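Local coordinates for N-acetyltransferase family protein (Bacillus anthracis, PDB 3LNB) that probably transfers an acetyl group from acetyl-coenzyme A to arylamines, and inactivates the antibiotic sulfamethoxazole, at residues F115-V124 with D135-H144. The protein carries 1 engineered substitution. Sequence-based numbering, arbitrary orientation.
Sequences FQVYKVAGTV and DDGHVIIILH. With COA (coenzyme A), chain B.
Tyr118 and Ile142 face each other in an antiparallel hydrogen-bonded pair and also meet through their side chains. Ile142 CB lies over one ring face, 3.8 Å from the Tyr118 ring centroid and 21° off its normal, a CH-pi contact displaced toward the ring's rim; Ile142 CG2 reaches the phenol end, 3.5 Å from Tyr118 OH. The tyrosine torsion explains this: CG sits between backbone N and carbonyl carbon (chi1 63°), which lays the ring across Ile142. On the same sheet face, Val120 CG2 presses on Ile140 CG1 at 3.3 Å, while Val120 CG1 meets Ile142 CG1. On the other face Val117 CG1 and Leu143 CD1 are equally tight, at 3.3 Å; Val117 also touches Met111 and Ile141 touches Leu106, both of helix 99-112.

Paired backbone bonds fix this register, for instance Ile142 N to Tyr118 O at 2.8 Å. At the turn end one bond of the Gly122-His138 pair, His138 N to Gly122 O, is weak, and Asp136 N turns instead to Thr123 OG1, 3.0 Å away and nearly straight at 168°. Asp136 itself forms a salt bridge with Lys230.

The hairpin thereby delivers His138 to the coenzyme pocket, one ring face under C3P of coenzyme A, 3.8 Å from ND1. Val124 CG2 packs against His138 CB and approaches the pantetheine O5P. His138 NE2 bonds to Asp153 OD2 and its side chain touches Cys99, geometry consistent with the Cys-His-Asp triad of arylamine N-acetyltransferases; the Asp153 bond, the edge-to-face ring of Tyr219 and Val124 would be expected to limit the imidazole's rotation.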
# COMPACT_ATOMS: atom_id res chain seq x y z
N PHE A 115 1.91 4.42 -18.63
CA PHE A 115 2.15 5.63 -17.85
C PHE A 115 3.65 5.80 -17.63
O PHE A 115 4.41 4.84 -17.69
CB PHE A 115 1.47 5.58 -16.48
CG PHE A 115 -0.02 5.76 -16.54
CD1 PHE A 115 -0.86 4.67 -16.72
CD2 PHE A 115 -0.59 7.02 -16.40
CE1 PHE A 115 -2.25 4.83 -16.77
CE2 PHE A 115 -1.97 7.20 -16.45
CZ PHE A 115 -2.80 6.11 -16.63
N GLN A 116 4.06 7.05 -17.38
CA GLN A 116 5.45 7.37 -17.09
C GLN A 116 5.56 7.23 -15.57
O GLN A 116 5.29 8.18 -14.82
CB GLN A 116 5.77 8.81 -17.49
CG GLN A 116 5.81 9.08 -18.98
CD GLN A 116 6.05 10.56 -19.28
OE1 GLN A 116 5.12 11.30 -19.62
NE2 GLN A 116 7.29 11.00 -19.14
N VAL A 117 5.96 6.05 -15.11
CA VAL A 117 6.07 5.80 -13.69
C VAL A 117 7.38 5.15 -13.30
O VAL A 117 8.05 4.53 -14.12
CB VAL A 117 4.94 4.89 -13.20
CG1 VAL A 117 3.60 5.60 -13.31
CG2 VAL A 117 4.92 3.60 -14.01
N TYR A 118 7.76 5.33 -12.03
CA TYR A 118 8.95 4.69 -11.49
C TYR A 118 8.78 4.57 -9.97
O TYR A 118 8.00 5.30 -9.36
CB TYR A 118 10.24 5.46 -11.84
CG TYR A 118 10.37 6.86 -11.30
CD1 TYR A 118 9.82 7.95 -11.98
CD2 TYR A 118 11.07 7.10 -10.11
CE1 TYR A 118 9.97 9.25 -11.49
CE2 TYR A 118 11.23 8.40 -9.62
CZ TYR A 118 10.68 9.46 -10.31
OH TYR A 118 10.84 10.73 -9.82
N LYS A 119 9.49 3.61 -9.39
CA LYS A 119 9.42 3.35 -7.96
C LYS A 119 10.53 4.07 -7.21
O LYS A 119 11.62 4.28 -7.75
CB LYS A 119 9.55 1.84 -7.69
CG LYS A 119 8.52 0.97 -8.40
CD LYS A 119 8.72 -0.51 -8.10
CE LYS A 119 9.97 -1.08 -8.76
NZ LYS A 119 9.90 -0.98 -10.24
N VAL A 120 10.25 4.45 -5.97
CA VAL A 120 11.24 5.12 -5.12
C VAL A 120 11.05 4.59 -3.70
O VAL A 120 9.98 4.11 -3.35
CB VAL A 120 11.09 6.66 -5.09
CG1 VAL A 120 11.17 7.22 -6.51
CG2 VAL A 120 9.78 7.06 -4.41
N ALA A 121 12.10 4.66 -2.89
CA ALA A 121 11.99 4.18 -1.53
C ALA A 121 11.48 5.32 -0.65
O ALA A 121 11.59 6.49 -0.99
CB ALA A 121 13.33 3.69 -1.03
N GLY A 122 10.92 4.94 0.49
CA GLY A 122 10.41 5.91 1.44
C GLY A 122 10.68 5.37 2.83
O GLY A 122 10.95 4.18 3.00
N THR A 123 10.62 6.25 3.82
CA THR A 123 10.85 5.89 5.21
C THR A 123 9.67 6.46 5.97
O THR A 123 9.44 7.68 5.96
CB THR A 123 12.17 6.51 5.74
OG1 THR A 123 13.26 6.10 4.91
CG2 THR A 123 12.44 6.06 7.17
N VAL A 124 8.90 5.60 6.63
CA VAL A 124 7.72 6.02 7.38
C VAL A 124 8.08 6.55 8.76
O VAL A 124 9.08 6.15 9.35
CB VAL A 124 6.72 4.83 7.55
CG1 VAL A 124 5.50 5.28 8.33
CG2 VAL A 124 6.31 4.29 6.19
N ASP A 135 14.97 2.60 7.67
CA ASP A 135 15.29 3.27 6.41
C ASP A 135 14.73 2.51 5.21
O ASP A 135 14.92 1.31 5.08
CB ASP A 135 16.81 3.40 6.23
CG ASP A 135 17.43 4.49 7.11
OD1 ASP A 135 16.70 5.22 7.80
OD2 ASP A 135 18.68 4.61 7.10
N ASP A 136 14.04 3.24 4.33
CA ASP A 136 13.47 2.67 3.11
C ASP A 136 12.54 1.48 3.34
O ASP A 136 12.61 0.50 2.61
CB ASP A 136 14.57 2.23 2.15
CG ASP A 136 15.54 3.35 1.84
OD1 ASP A 136 15.12 4.52 1.91
OD2 ASP A 136 16.71 3.05 1.52
N GLY A 137 11.68 1.58 4.34
CA GLY A 137 10.74 0.51 4.63
C GLY A 137 9.40 0.71 3.94
O GLY A 137 8.38 0.15 4.36
N HIS A 138 9.39 1.52 2.89
CA HIS A 138 8.18 1.78 2.13
C HIS A 138 8.59 1.96 0.68
O HIS A 138 9.69 2.41 0.40
CB HIS A 138 7.46 3.03 2.64
CG HIS A 138 6.13 3.28 1.98
ND1 HIS A 138 5.34 2.27 1.49
CD2 HIS A 138 5.43 4.43 1.78
CE1 HIS A 138 4.21 2.77 1.02
NE2 HIS A 138 4.24 4.08 1.19
N VAL A 139 7.69 1.59 -0.23
CA VAL A 139 7.93 1.71 -1.66
C VAL A 139 6.70 2.36 -2.27
O VAL A 139 5.58 1.92 -2.04
CB VAL A 139 8.14 0.32 -2.32
CG1 VAL A 139 8.19 0.47 -3.83
CG2 VAL A 139 9.43 -0.33 -1.80
N ILE A 140 6.92 3.42 -3.04
CA ILE A 140 5.83 4.13 -3.69
C ILE A 140 6.13 4.38 -5.15
O ILE A 140 7.24 4.11 -5.62
CB ILE A 140 5.55 5.49 -3.01
CG1 ILE A 140 6.77 6.39 -3.13
CG2 ILE A 140 5.19 5.26 -1.54
CD1 ILE A 140 6.59 7.76 -2.50
N ILE A 141 5.14 4.90 -5.87
CA ILE A 141 5.26 5.19 -7.29
C ILE A 141 5.20 6.68 -7.58
O ILE A 141 4.41 7.41 -6.99
CB ILE A 141 4.10 4.53 -8.09
CG1 ILE A 141 4.21 3.00 -8.02
CG2 ILE A 141 4.12 5.00 -9.53
CD1 ILE A 141 2.97 2.29 -8.51
N ILE A 142 6.07 7.14 -8.48
CA ILE A 142 6.06 8.54 -8.88
C ILE A 142 5.61 8.52 -10.34
O ILE A 142 6.20 7.83 -11.17
CB ILE A 142 7.46 9.18 -8.77
CG1 ILE A 142 7.94 9.13 -7.32
CG2 ILE A 142 7.42 10.62 -9.27
CD1 ILE A 142 7.01 9.82 -6.33
N LEU A 143 4.56 9.27 -10.64
CA LEU A 143 4.00 9.34 -11.99
C LEU A 143 4.18 10.72 -12.60
O LEU A 143 3.92 11.73 -11.94
CB LEU A 143 2.50 9.02 -11.97
CG LEU A 143 1.73 9.38 -13.25
CD1 LEU A 143 1.99 8.33 -14.31
CD2 LEU A 143 0.24 9.50 -12.98
N HIS A 144 4.63 10.76 -13.85
CA HIS A 144 4.80 12.02 -14.55
C HIS A 144 3.69 12.10 -15.59
O HIS A 144 3.60 11.25 -16.47
CB HIS A 144 6.15 12.10 -15.25
CG HIS A 144 6.48 13.48 -15.73
ND1 HIS A 144 6.79 14.51 -14.87
CD2 HIS A 144 6.49 14.02 -16.97
CE1 HIS A 144 6.97 15.62 -15.56
NE2 HIS A 144 6.79 15.35 -16.84
N1A COA B . 2.82 -4.21 11.70
C2A COA B . 2.16 -5.12 12.40
N3A COA B . 1.14 -4.79 13.18
C4A COA B . 0.75 -3.51 13.28
C5A COA B . 1.42 -2.53 12.57
C6A COA B . 2.48 -2.91 11.75
N6A COA B . 3.14 -2.01 11.03
N7A COA B . 0.83 -1.37 12.83
C8A COA B . -0.17 -1.60 13.67
N9A COA B . -0.22 -2.90 13.95
C1B COA B . -1.27 -3.57 14.77
C2B COA B . -1.36 -3.03 16.20
O2B COA B . -0.35 -3.63 17.01
C3B COA B . -2.74 -3.54 16.60
O3B COA B . -2.65 -4.85 17.18
P3B COA B . -3.70 -5.26 18.33
O7A COA B . -5.09 -4.87 17.99
O8A COA B . -3.53 -6.84 18.55
O9A COA B . -3.16 -4.53 19.66
C4B COA B . -3.50 -3.60 15.27
O4B COA B . -2.56 -3.22 14.25
C5B COA B . -4.66 -2.60 15.25
O5B COA B . -4.16 -1.27 15.39
P1A COA B . -5.19 -0.06 15.61
O1A COA B . -4.32 1.29 15.50
O2A COA B . -5.89 -0.17 16.91
O3A COA B . -6.22 -0.11 14.37
P2A COA B . -5.90 0.47 12.90
O4A COA B . -6.42 1.99 12.91
O5A COA B . -6.58 -0.35 11.87
O6A COA B . -4.30 0.53 12.72
CBP COA B . -3.06 -0.13 10.70
CCP COA B . -3.57 -0.53 12.09
CDP COA B . -4.24 0.03 9.74
CEP COA B . -2.12 -1.23 10.19
CAP COA B . -2.28 1.18 10.80
OAP COA B . -1.21 1.04 11.74
C9P COA B . -1.68 1.58 9.45
O9P COA B . -2.39 2.00 8.54
N8P COA B . -0.36 1.45 9.37
C7P COA B . 0.42 1.80 8.17
C6P COA B . 1.49 0.74 7.90
C5P COA B . 2.55 1.26 6.93
O5P COA B . 3.38 2.08 7.30
N4P COA B . 2.52 0.75 5.70
C3P COA B . 3.48 1.17 4.67
C2P COA B . 4.82 0.47 4.85
S1P COA B . 4.79 -1.32 4.48
O HOH W 1 2.33 9.12 -17.50
O HOH W 2 10.01 2.76 6.71